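Local coordinates for Nitrate/nitrite sensor protein NarX (Escherichia coli K12, PDB 3EZI), which senses nitrate and nitrite through this periplasmic domain and, as a membrane-bound histidine kinase, passes the signal to the regulators NarL and NarP, at residues Leu93-Leu96 with Val97-Phe100. Residues are numbered along the deposited sequence; the frame is centred on the assembly and turned at random. Where two conformers were deposited one is given.
Sequences LDQL and VSGF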
ATOM      1  N   LEU A  93       0.074   4.502  -5.213  1.00 12.91           N
ATOM      2  CA  LEU A  93       0.706   3.263  -5.741  1.00 11.71           C
ATOM      3  C   LEU A  93       0.752   3.366  -7.266  1.00 13.01           C
ATOM      4  O   LEU A  93       1.728   2.938  -7.891  1.00 15.31           O
ATOM      5  CB  LEU A  93      -0.134   2.044  -5.338  1.00  9.85           C
ATOM      6  CG  LEU A  93      -0.062   1.597  -3.877  1.00 13.23           C
ATOM      7  CD1 LEU A  93      -1.075   0.478  -3.623  1.00 13.94           C
ATOM      8  CD2 LEU A  93       1.389   1.170  -3.588  1.00 13.03           C
ATOM      9  N   ASP A  94      -0.317   3.895  -7.868  1.00 14.80           N
ATOM     10  CA  ASP A  94      -0.334   4.050  -9.338  1.00 15.10           C
ATOM     11  C   ASP A  94       0.784   4.998  -9.729  1.00 16.09           C
ATOM     12  O   ASP A  94       1.430   4.788 -10.750  1.00 18.92           O
ATOM     13  CB  ASP A  94      -1.673   4.636  -9.852  1.00 15.58           C
ATOM     14  CG  ASP A  94      -2.804   3.650  -9.777  1.00 25.62           C
ATOM     15  OD1 ASP A  94      -2.546   2.429  -9.843  1.00 28.65           O
ATOM     16  OD2 ASP A  94      -3.974   4.077  -9.671  1.00 31.64           O
ATOM     17  N   GLN A  95       1.028   6.038  -8.945  1.00 17.12           N
ATOM     18  CA  GLN A  95       2.094   6.985  -9.304  1.00 18.48           C
ATOM     19  C   GLN A  95       3.471   6.303  -9.165  1.00 20.78           C
ATOM     20  O   GLN A  95       4.381   6.489  -9.988  1.00 20.66           O
ATOM     21  CB  GLN A  95       2.018   8.216  -8.392  1.00 23.28           C
ATOM     22  CG  GLN A  95       2.925   9.371  -8.786  1.00 32.61           C
ATOM     23  CD  GLN A  95       2.735  10.593  -7.872  1.00 38.39           C
ATOM     24  OE1 GLN A  95       3.104  10.574  -6.693  1.00 43.38           O
ATOM     25  NE2 GLN A  95       2.143  11.654  -8.414  1.00 40.63           N
ATOM     26  N   LEU A  96       3.644   5.529  -8.092  1.00 15.90           N
ATOM     27  CA  LEU A  96       4.911   4.817  -7.886  1.00 17.94           C
ATOM     28  C   LEU A  96       5.217   3.890  -9.106  1.00 16.72           C
ATOM     29  O   LEU A  96       6.326   3.896  -9.646  1.00 21.16           O
ATOM     30  CB  LEU A  96       4.839   3.986  -6.580  1.00 15.86           C
ATOM     31  CG  LEU A  96       6.083   3.130  -6.299  1.00 20.36           C
ATOM     32  CD1 LEU A  96       7.217   4.024  -5.846  1.00 18.97           C
ATOM     33  CD2 LEU A  96       5.751   2.060  -5.238  1.00 16.45           C
ATOM     34  N   VAL A  97       4.227   3.136  -9.553  1.00 16.19           N
ATOM     35  CA  VAL A  97       4.377   2.215 -10.685  1.00 17.77           C
ATOM     36  C   VAL A  97       4.761   2.984 -11.962  1.00 19.65           C
ATOM     37  O   VAL A  97       5.565   2.513 -12.760  1.00 17.91           O
ATOM     38  CB  VAL A  97       3.060   1.468 -10.929  1.00 18.85           C
ATOM     39  CG1 VAL A  97       3.067   0.738 -12.267  1.00 19.32           C
ATOM     40  CG2 VAL A  97       2.817   0.458  -9.764  1.00 21.89           C
ATOM     41  N   SER A  98       4.190   4.180 -12.122  0.50 23.92           N
ATOM     42  CA  SER A  98       4.457   5.008 -13.307  0.50 24.02           C
ATOM     43  C   SER A  98       5.927   5.384 -13.391  0.50 25.06           C
ATOM     44  O   SER A  98       6.504   5.415 -14.483  0.50 26.86           O
ATOM     45  CB  SER A  98       3.591   6.295 -13.304  0.50 25.84           C
ATOM     46  OG  SER A  98       4.041   7.280 -12.369  0.50 25.46           O
ATOM     47  N   GLY A  99       6.525   5.642 -12.232  1.00 24.70           N
ATOM     48  CA  GLY A  99       7.926   6.027 -12.151  1.00 22.39           C
ATOM     49  C   GLY A  99       8.978   4.917 -12.282  1.00 21.32           C
ATOM     50  O   GLY A  99      10.170   5.190 -12.404  1.00 21.53           O
ATOM     51  N   PHE A 100       8.560   3.665 -12.247  1.00 20.95           N
ATOM     52  CA  PHE A 100       9.532   2.584 -12.411  1.00 22.08           C
ATOM     53  C   PHE A 100       9.864   2.440 -13.903  1.00 23.01           C
ATOM     54  O   PHE A 100       9.057   2.817 -14.764  1.00 21.68           O
ATOM     55  CB  PHE A 100       8.974   1.241 -11.934  1.00 21.26           C
ATOM     56  CG  PHE A 100       8.871   1.089 -10.440  1.00 22.50           C
ATOM     57  CD1 PHE A 100       9.912   1.466  -9.595  1.00 25.79           C
ATOM     58  CD2 PHE A 100       7.744   0.497  -9.880  1.00 21.48           C
ATOM     59  CE1 PHE A 100       9.827   1.249  -8.224  1.00 27.18           C
ATOM     60  CE2 PHE A 100       7.656   0.277  -8.506  1.00 21.53           C
ATOM     61  CZ  PHE A 100       8.701   0.653  -7.682  1.00 23.73           C
TER
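The C-terminal turn of helix 82-99, one of the long helices of the all-helical periplasmic sensor domain, brings Leu96 against Phe100 as the i to i+4 bonding pattern gives way to i to i+3. Two regular i to i+4 bonds precede the change: Val97 N gives a 3.0 Å bond to Leu93 O, with 165° at the hydrogen, and Ser98 N binds Asp94 O. Gln95 O takes Gly99 N at 3.2 Å and, less certainly, Ser98 OG. The first torsion of Ser98 places OG between its backbone N and carbonyl carbon, within reach of Gln95 O; the approach is bent, with a C=O...O angle of 125°. At 2.5 Å the bond from Ser98 OG to Gln95 O is very short, and it rests on one of two deposited conformers, so it remains doubtful. Next, Phe100 N closes an i to i+3 bond of 3.2 Å to Val97 O, while Leu96 O receives only weak bonds from Gly99 N and Phe100 N, and Phe100 itself has an extended backbone. Leu96 O also lies over one face of the Phe100 ring, offset toward the rim, 3.7 Å from Phe100 CD2. Phe100 CG, anti to its carbonyl carbon (chi1 -74°), turns the ring back along the helix, and its CZ and CE2 rim meets the Leu96 isobutyl group, with Phe100 CZ 3.9 Å from Leu96 CG. Helices 3-22 and 43-52 pack against Phe100, while Leu96 touches helix 55-75, so contacts to three helices join at this end of helix 82-99. The chemistry implies that Leu96 O, whose two amide bonds are weak, relies in part on a further donor, the side-chain amide of Gln54, with the aromatic face beside it.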